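Local coordinates for dual specificity protein phosphatase 14 (Homo sapiens, PDB 2WGP), which dephosphorylates phosphotyrosine, phosphoserine and phosphothreonine, inactivates the MAP kinases ERK, JNK and p38, and restrains T-cell receptor signalling by acting on TAB1, at residues Lys127-Cys132 with Tyr137-Ala142; Val131-Ala136 with Arg155-Tyr160; Asp159-Arg162 with Ser168-Lys171. One frame throughout, in Å; residues are numbered along the deposited sequence.

Contact 1 of 3, residues Lys127-Cys132 with Tyr137-Ala142; sequences KFHNVC and YNWVKA
NE1 of Trp139, the residue that meets His129 and Val131 here, gives its hydrogen bond to the backbone O of Ile29. That bond anchors the pyrrole end of the indole, and the six-membered ring makes the contact. The setting is the corner between two consecutive helices, 116-129 and 133-143, in the helical part of the dual specificity phosphatase domain. Asn130 turns the chain out of the first helix with a positive phi of 54°.

The main pair is an offset edge-to-face stack. The edge of the Trp139 six-membered ring is directed at the face of the His129 imidazole, with the planes at 75°. The ring centroids lie 5.4 Å apart. The far corner of the indole does the touching: Trp139 CH2 comes to 3.8 Å from His129 ND1. His129 CB is also near this corner, 4.1 Å from Trp139 CZ3. The Trp139 side chain stands off its helix with CG anti to the backbone N (chi1 -174°), which carries the indole across to the end of the preceding helix. The two side chains cross at about a right angle.

Val131 follows the turn and adds an apolar touch. Leu125 of helix 116-129 packs against both Val131 and Trp139, and the ring of Tyr124 meets that of His129. The Val131 methyl CG1 lies 4.3 Å from Trp139 CE3.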
loop_
_atom_site.group_PDB
_atom_site.type_symbol
_atom_site.label_atom_id
_atom_site.label_comp_id
_atom_site.label_asym_id
_atom_site.label_seq_id
_atom_site.Cartn_x
_atom_site.Cartn_y
_atom_site.Cartn_z
ATOM N N LYS A 127 16.293 6.705 27.857
ATOM C CA LYS A 127 16.284 8.113 28.221
ATOM C C LYS A 127 16.886 8.383 29.592
ATOM O O LYS A 127 17.641 9.342 29.748
ATOM C CB LYS A 127 14.878 8.705 28.156
ATOM C CG LYS A 127 14.872 10.249 28.355
ATOM C CD LYS A 127 13.491 10.849 28.266
ATOM C CE LYS A 127 13.576 12.372 28.448
ATOM N NZ LYS A 127 12.325 13.031 28.035
ATOM N N PHE A 128 16.563 7.556 30.581
ATOM C CA PHE A 128 16.972 7.853 31.957
ATOM C C PHE A 128 18.048 6.940 32.550
ATOM O O PHE A 128 18.571 7.249 33.616
ATOM C CB PHE A 128 15.739 7.901 32.866
ATOM C CG PHE A 128 14.926 9.139 32.684
ATOM C CD1 PHE A 128 15.385 10.364 33.186
ATOM C CD2 PHE A 128 13.717 9.099 31.997
ATOM C CE1 PHE A 128 14.654 11.510 33.012
ATOM C CE2 PHE A 128 12.981 10.229 31.832
ATOM C CZ PHE A 128 13.447 11.447 32.339
ATOM N N HIS A 129 18.399 5.848 31.861
ATOM C CA HIS A 129 19.484 4.977 32.301
ATOM C C HIS A 129 20.684 4.928 31.338
ATOM O O HIS A 129 21.580 4.124 31.515
ATOM C CB HIS A 129 18.926 3.593 32.639
ATOM C CG HIS A 129 18.119 3.597 33.888
ATOM N ND1 HIS A 129 18.651 3.247 35.110
ATOM C CD2 HIS A 129 16.853 4.007 34.133
ATOM C CE1 HIS A 129 17.732 3.399 36.048
ATOM N NE2 HIS A 129 16.633 3.862 35.482
ATOM N N ASN A 130 20.677 5.778 30.315
ATOM C CA ASN A 130 21.815 5.956 29.411
ATOM C C ASN A 130 22.312 4.654 28.776
ATOM O O ASN A 130 23.498 4.379 28.691
ATOM C CB ASN A 130 22.954 6.685 30.138
ATOM C CG ASN A 130 23.904 7.389 29.179
ATOM O OD1 ASN A 130 23.470 7.933 28.162
ATOM N ND2 ASN A 130 25.199 7.392 29.508
ATOM N N VAL A 131 21.373 3.848 28.329
ATOM C CA VAL A 131 21.681 2.554 27.770
ATOM C C VAL A 131 21.150 2.597 26.321
ATOM O O VAL A 131 20.121 3.209 26.067
ATOM C CB VAL A 131 21.070 1.492 28.744
ATOM C CG1 VAL A 131 19.626 1.194 28.471
ATOM C CG2 VAL A 131 21.944 0.279 28.888
ATOM N N CYS A 132 21.889 2.013 25.373
ATOM C CA CYS A 132 21.449 1.958 23.995
ATOM C C CYS A 132 20.255 1.000 23.855
ATOM O O CYS A 132 19.899 0.247 24.793
ATOM C CB CYS A 132 22.597 1.529 23.072
ATOM S SG CYS A 132 23.114 -0.194 23.234
ATOM N N TYR A 137 16.622 -3.371 25.402
ATOM C CA TYR A 137 15.927 -4.612 25.035
ATOM C C TYR A 137 16.406 -5.803 25.855
ATOM O O TYR A 137 15.592 -6.494 26.478
ATOM C CB TYR A 137 16.061 -4.847 23.517
ATOM C CG TYR A 137 15.470 -6.146 23.029
ATOM C CD1 TYR A 137 14.088 -6.364 23.030
ATOM C CD2 TYR A 137 16.302 -7.155 22.574
ATOM C CE1 TYR A 137 13.561 -7.595 22.574
ATOM C CE2 TYR A 137 15.797 -8.354 22.110
ATOM C CZ TYR A 137 14.444 -8.571 22.105
ATOM O OH TYR A 137 13.982 -9.783 21.645
ATOM N N ASN A 138 17.715 -6.041 25.867
ATOM C CA ASN A 138 18.287 -7.173 26.608
ATOM C C ASN A 138 17.964 -7.089 28.098
ATOM O O ASN A 138 17.669 -8.108 28.714
ATOM C CB ASN A 138 19.800 -7.244 26.424
ATOM C CG ASN A 138 20.219 -7.575 25.007
ATOM O OD1 ASN A 138 19.477 -8.178 24.234
ATOM N ND2 ASN A 138 21.425 -7.177 24.667
ATOM N N TRP A 139 17.986 -5.878 28.651
ATOM C CA TRP A 139 17.620 -5.613 30.057
ATOM C C TRP A 139 16.187 -6.125 30.358
ATOM O O TRP A 139 15.968 -6.964 31.244
ATOM C CB TRP A 139 17.726 -4.098 30.294
ATOM C CG TRP A 139 17.531 -3.573 31.682
ATOM C CD1 TRP A 139 16.682 -4.037 32.637
ATOM C CD2 TRP A 139 18.134 -2.401 32.226
ATOM N NE1 TRP A 139 16.763 -3.275 33.755
ATOM C CE2 TRP A 139 17.660 -2.266 33.542
ATOM C CE3 TRP A 139 19.081 -1.485 31.748
ATOM C CZ2 TRP A 139 18.077 -1.236 34.386
ATOM C CZ3 TRP A 139 19.497 -0.465 32.586
ATOM C CH2 TRP A 139 18.987 -0.346 33.889
ATOM N N VAL A 140 15.221 -5.637 29.601
ATOM C CA VAL A 140 13.825 -6.035 29.807
ATOM C C VAL A 140 13.610 -7.520 29.492
ATOM O O VAL A 140 12.936 -8.225 30.230
ATOM C CB VAL A 140 12.856 -5.193 28.973
ATOM C CG1 VAL A 140 11.397 -5.614 29.278
ATOM C CG2 VAL A 140 13.044 -3.692 29.252
ATOM N N LYS A 141 14.212 -7.982 28.409
ATOM C CA LYS A 141 14.128 -9.388 27.987
ATOM C C LYS A 141 14.735 -10.346 29.055
ATOM O O LYS A 141 14.228 -11.450 29.245
ATOM C CB LYS A 141 14.773 -9.525 26.589
ATOM C CG LYS A 141 14.699 -10.874 25.892
ATOM C CD LYS A 141 13.467 -11.068 25.043
ATOM C CE LYS A 141 13.641 -12.286 24.137
ATOM N NZ LYS A 141 12.400 -13.028 23.909
ATOM N N ALA A 142 15.791 -9.931 29.760
ATOM C CA ALA A 142 16.338 -10.748 30.841
ATOM C C ALA A 142 15.321 -10.977 31.953
ATOM O O ALA A 142 15.294 -12.057 32.558
ATOM C CB ALA A 142 17.628 -10.131 31.416
#

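Contact 2 of 3, residues Val131-Ala136 with Arg155-Tyr160; sequences VCLLEA and RQLIDY
Leu133 spreads its two methyls over Leu157 and Ile158, so the first turn of helix 133-143 packs on helix 151-165. This is apolar helix-to-helix packing within the catalytic domain, and a capping box at Cys132 and Glu135 starts the first of the two helices.

Leu133 carries the contact. Its CG is anti to the backbone N (chi1 178°), which extends the side chain toward the other helix. The branch then divides the work. Leu133 CD2 reaches CG1 of Ile158 at 3.7 Å and also comes close to the backbone, 3.9 Å from the carbonyl O of Leu157. Leu133 CD1 rests against Leu157 CB at 4.0 Å. Leu157 has CG anti to its carbonyl carbon (chi1 -77°), which leads the branch away, and Leu133 meets it at CB. Ile158 has the same first torsion, but there CG1 itself is touched. Leu133 crosses each of the two at about a right angle.

Ile122 and Met126 of helix 116-129 also pack on Leu133, and Trp154 touches it too. Tyr177 of a second subunit packs on Gln156 and Tyr160.

In the capping box, Cys132 SG accepts a weak bond from Glu135 N. The return bond is firmer: Cys132 N donates to Glu135 OE1 at 3.2 Å, on the anti side of the carboxylate and 25° out of its plane.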
loop_
_atom_site.group_PDB
_atom_site.type_symbol
_atom_site.label_atom_id
_atom_site.label_comp_id
_atom_site.label_asym_id
_atom_site.label_seq_id
_atom_site.Cartn_x
_atom_site.Cartn_y
_atom_site.Cartn_z
ATOM N N VAL A 131 21.373 3.848 28.329
ATOM C CA VAL A 131 21.681 2.554 27.770
ATOM C C VAL A 131 21.150 2.597 26.321
ATOM O O VAL A 131 20.121 3.209 26.067
ATOM C CB VAL A 131 21.070 1.492 28.744
ATOM C CG1 VAL A 131 19.626 1.194 28.471
ATOM C CG2 VAL A 131 21.944 0.279 28.888
ATOM N N CYS A 132 21.889 2.013 25.373
ATOM C CA CYS A 132 21.449 1.958 23.995
ATOM C C CYS A 132 20.255 1.000 23.855
ATOM O O CYS A 132 19.899 0.247 24.793
ATOM C CB CYS A 132 22.597 1.529 23.072
ATOM S SG CYS A 132 23.114 -0.194 23.234
ATOM N N LEU A 133 19.636 1.034 22.689
ATOM C CA LEU A 133 18.431 0.253 22.429
ATOM C C LEU A 133 18.667 -1.262 22.581
ATOM O O LEU A 133 17.834 -1.959 23.161
ATOM C CB LEU A 133 17.901 0.555 21.034
ATOM C CG LEU A 133 16.676 -0.189 20.550
ATOM C CD1 LEU A 133 15.521 -0.084 21.575
ATOM C CD2 LEU A 133 16.264 0.380 19.185
ATOM N N LEU A 134 19.798 -1.766 22.083
ATOM C CA LEU A 134 20.089 -3.195 22.211
ATOM C C LEU A 134 20.194 -3.582 23.706
ATOM O O LEU A 134 19.608 -4.585 24.141
ATOM C CB LEU A 134 21.365 -3.569 21.456
ATOM C CG LEU A 134 21.803 -5.023 21.538
ATOM C CD1 LEU A 134 20.697 -5.997 21.064
ATOM C CD2 LEU A 134 23.142 -5.240 20.769
ATOM N N GLU A 135 20.911 -2.774 24.485
ATOM C CA GLU A 135 21.057 -3.041 25.921
ATOM C C GLU A 135 19.716 -2.953 26.658
ATOM O O GLU A 135 19.452 -3.754 27.540
ATOM C CB GLU A 135 22.028 -2.063 26.599
ATOM C CG GLU A 135 23.471 -2.095 26.188
ATOM C CD GLU A 135 24.319 -0.973 26.903
ATOM O OE1 GLU A 135 24.268 0.253 26.521
ATOM O OE2 GLU A 135 25.049 -1.336 27.860
ATOM N N ALA A 136 18.899 -1.962 26.289
ATOM C CA ALA A 136 17.597 -1.715 26.911
ATOM C C ALA A 136 16.644 -2.900 26.647
ATOM O O ALA A 136 15.978 -3.379 27.545
ATOM C CB ALA A 136 16.993 -0.370 26.394
ATOM N N ARG A 155 10.515 0.181 14.747
ATOM C CA ARG A 155 10.845 1.363 13.911
ATOM C C ARG A 155 10.859 2.641 14.762
ATOM O O ARG A 155 11.775 3.448 14.678
ATOM C CB ARG A 155 9.876 1.539 12.738
ATOM C CG ARG A 155 9.968 0.466 11.687
ATOM C CD ARG A 155 9.203 0.843 10.409
ATOM N NE ARG A 155 7.744 0.894 10.573
ATOM C CZ ARG A 155 6.895 -0.139 10.462
ATOM N NH1 ARG A 155 7.326 -1.373 10.203
ATOM N NH2 ARG A 155 5.594 0.076 10.626
ATOM N N GLN A 156 9.873 2.766 15.634
ATOM C CA GLN A 156 9.733 3.971 16.441
ATOM C C GLN A 156 10.809 4.047 17.515
ATOM O O GLN A 156 11.378 5.119 17.750
ATOM C CB GLN A 156 8.317 4.052 17.026
ATOM C CG GLN A 156 7.224 4.210 15.965
ATOM C CD GLN A 156 5.821 4.277 16.536
ATOM O OE1 GLN A 156 5.541 5.105 17.412
ATOM N NE2 GLN A 156 4.907 3.437 16.011
ATOM N N LEU A 157 11.110 2.913 18.163
ATOM C CA LEU A 157 12.219 2.850 19.134
ATOM C C LEU A 157 13.573 3.199 18.516
ATOM O O LEU A 157 14.402 3.857 19.154
ATOM C CB LEU A 157 12.316 1.445 19.751
ATOM C CG LEU A 157 11.277 1.116 20.820
ATOM C CD1 LEU A 157 11.301 -0.352 21.125
ATOM C CD2 LEU A 157 11.459 1.979 22.076
ATOM N N ILE A 158 13.796 2.733 17.289
ATOM C CA ILE A 158 15.054 2.969 16.562
ATOM C C ILE A 158 15.223 4.458 16.262
ATOM O O ILE A 158 16.304 5.005 16.434
ATOM C CB ILE A 158 15.164 2.139 15.258
ATOM C CG1 ILE A 158 15.424 0.664 15.584
ATOM C CG2 ILE A 158 16.316 2.695 14.361
ATOM C CD1 ILE A 158 15.120 -0.352 14.422
ATOM N N ASP A 159 14.140 5.102 15.820
ATOM C CA ASP A 159 14.147 6.557 15.622
ATOM C C ASP A 159 14.453 7.289 16.925
ATOM O O ASP A 159 15.277 8.188 16.932
ATOM C CB ASP A 159 12.820 7.062 15.007
ATOM C CG ASP A 159 12.922 8.512 14.535
ATOM O OD1 ASP A 159 12.871 9.417 15.386
ATOM O OD2 ASP A 159 13.080 8.750 13.319
ATOM N N TYR A 160 13.801 6.893 18.016
ATOM C CA TYR A 160 13.999 7.525 19.330
ATOM C C TYR A 160 15.429 7.338 19.833
ATOM O O TYR A 160 16.038 8.281 20.339
ATOM C CB TYR A 160 13.020 6.950 20.339
ATOM C CG TYR A 160 12.937 7.668 21.673
ATOM C CD1 TYR A 160 12.632 9.041 21.743
ATOM C CD2 TYR A 160 13.104 6.964 22.870
ATOM C CE1 TYR A 160 12.500 9.685 22.956
ATOM C CE2 TYR A 160 13.007 7.607 24.091
ATOM C CZ TYR A 160 12.697 8.963 24.126
ATOM O OH TYR A 160 12.569 9.555 25.342
#

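Contact 3 of 3, residues Asp159-Arg162 with Ser168-Lys171; sequences DYER and STVK
Glu161 and Thr169 cross at about a right angle, with the Glu161 carboxylate laid against both the backbone N and the hydroxyl of Thr169. The two oxygens have separate tasks. Glu161 OE2 receives the Thr169 OG1 hydroxyl through its syn lone pair at 2.6 Å. Glu161 OE1 accepts from Thr169 N at 3.0 Å, also from the syn side, but the donor sits 33° out of the carboxylate plane. That second bond is fairly straight at 162°.

Glu161 reaches this far because its chain is extended, with CG anti to the backbone N (chi1 -174°). Thr169 holds OG1 between its own backbone N and carbonyl carbon, which turns the hydroxyl to the carboxylate.

The bonds fasten the loop after helix 151-165 back onto that helix, just before the two-stranded hairpin of 172-175 and 178-181. The same two side chains also bind the start of helix 133-143: Leu133 N donates to Glu161 OE2, and Leu134 N to Thr169 OG1. The N-terminal end of that helix would tend to stabilise a negative charge on the carboxylate. With an alanine here instead of Glu161, the Thr169 N-H and hydroxyl and the Leu133 N-H would probably lose their acceptor, and the loop would be less firmly tied.

Ser168 lies over the same helix turn, its CA 3.2 Å from Glu161 OE1. Arg162 brings its aliphatic part alongside, CG to Ser168 CB at 3.8 Å. The guanidinium of Arg162 turns to another partner, its NH2 forming a salt bridge with Asp159 OD1 of a fourth subunit.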
loop_
_atom_site.group_PDB
_atom_site.type_symbol
_atom_site.label_atom_id
_atom_site.label_comp_id
_atom_site.label_asym_id
_atom_site.label_seq_id
_atom_site.Cartn_x
_atom_site.Cartn_y
_atom_site.Cartn_z
ATOM N N ASP A 159 14.140 5.102 15.820
ATOM C CA ASP A 159 14.147 6.557 15.622
ATOM C C ASP A 159 14.453 7.289 16.925
ATOM O O ASP A 159 15.277 8.188 16.932
ATOM C CB ASP A 159 12.820 7.062 15.007
ATOM C CG ASP A 159 12.922 8.512 14.535
ATOM O OD1 ASP A 159 12.871 9.417 15.386
ATOM O OD2 ASP A 159 13.080 8.750 13.319
ATOM N N TYR A 160 13.801 6.893 18.016
ATOM C CA TYR A 160 13.999 7.525 19.330
ATOM C C TYR A 160 15.429 7.338 19.833
ATOM O O TYR A 160 16.038 8.281 20.339
ATOM C CB TYR A 160 13.020 6.950 20.339
ATOM C CG TYR A 160 12.937 7.668 21.673
ATOM C CD1 TYR A 160 12.632 9.041 21.743
ATOM C CD2 TYR A 160 13.104 6.964 22.870
ATOM C CE1 TYR A 160 12.500 9.685 22.956
ATOM C CE2 TYR A 160 13.007 7.607 24.091
ATOM C CZ TYR A 160 12.697 8.963 24.126
ATOM O OH TYR A 160 12.569 9.555 25.342
ATOM N N GLU A 161 15.971 6.129 19.649
ATOM C CA GLU A 161 17.380 5.873 19.965
ATOM C C GLU A 161 18.302 6.826 19.202
ATOM O O GLU A 161 19.231 7.396 19.780
ATOM C CB GLU A 161 17.773 4.442 19.647
ATOM C CG GLU A 161 19.231 4.132 20.131
ATOM C CD GLU A 161 19.803 2.817 19.659
ATOM O OE1 GLU A 161 19.336 2.275 18.640
ATOM O OE2 GLU A 161 20.747 2.313 20.340
ATOM N N ARG A 162 18.037 7.001 17.905
ATOM C CA ARG A 162 18.841 7.902 17.072
ATOM C C ARG A 162 18.737 9.351 17.561
ATOM O O ARG A 162 19.739 10.080 17.554
ATOM C CB ARG A 162 18.439 7.817 15.591
ATOM C CG ARG A 162 18.784 6.496 14.867
ATOM C CD ARG A 162 18.064 6.417 13.476
ATOM N NE ARG A 162 18.687 7.344 12.512
ATOM C CZ ARG A 162 18.046 8.159 11.661
ATOM N NH1 ARG A 162 16.721 8.213 11.600
ATOM N NH2 ARG A 162 18.752 8.933 10.862
ATOM N N SER A 168 22.344 4.198 16.031
ATOM C CA SER A 168 21.455 3.107 16.337
ATOM C C SER A 168 22.222 1.791 16.563
ATOM O O SER A 168 23.284 1.565 15.992
ATOM C CB SER A 168 20.346 3.001 15.263
ATOM O OG SER A 168 20.828 2.533 14.022
ATOM N N THR A 169 21.676 0.940 17.435
ATOM C CA THR A 169 22.277 -0.348 17.767
ATOM C C THR A 169 21.417 -1.546 17.357
ATOM O O THR A 169 21.808 -2.711 17.588
ATOM C CB THR A 169 22.629 -0.398 19.273
ATOM O OG1 THR A 169 21.448 -0.201 20.057
ATOM C CG2 THR A 169 23.654 0.702 19.602
ATOM N N VAL A 170 20.260 -1.249 16.752
ATOM C CA VAL A 170 19.378 -2.239 16.124
ATOM C C VAL A 170 18.930 -1.668 14.779
ATOM O O VAL A 170 18.625 -0.479 14.674
ATOM C CB VAL A 170 18.120 -2.515 16.993
ATOM C CG1 VAL A 170 17.186 -3.541 16.319
ATOM C CG2 VAL A 170 18.536 -2.984 18.391
ATOM N N LYS A 171 18.893 -2.525 13.770
ATOM C CA LYS A 171 18.498 -2.189 12.411
ATOM C C LYS A 171 17.333 -3.081 12.006
ATOM O O LYS A 171 17.265 -4.239 12.410
ATOM C CB LYS A 171 19.640 -2.492 11.446
ATOM C CG LYS A 171 20.154 -1.295 10.700
ATOM C CD LYS A 171 21.619 -1.468 10.254
ATOM C CE LYS A 171 21.773 -2.346 8.998
ATOM N NZ LYS A 171 22.833 -1.771 8.103
#

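Overall arrangement
Along the chain, contact 1 comes first and closes the tight corner from helix 116-129 into helix 133-143. Contact 2 starts from the same corner, sharing Val131 and Cys132, and closes a longer loop that ends on helix 151-165. The two loops overlap, and their centres lie about 8 Å apart. Contact 3 begins where contact 2 ends, at Asp159 and Tyr160, and brings the loop of 168-171 back onto helix 151-165. Contacts 2 and 3 lie closer, with centres about 5 Å apart. Together the three tie three successive helices, and the lead-in to the C-terminal hairpin, into one block.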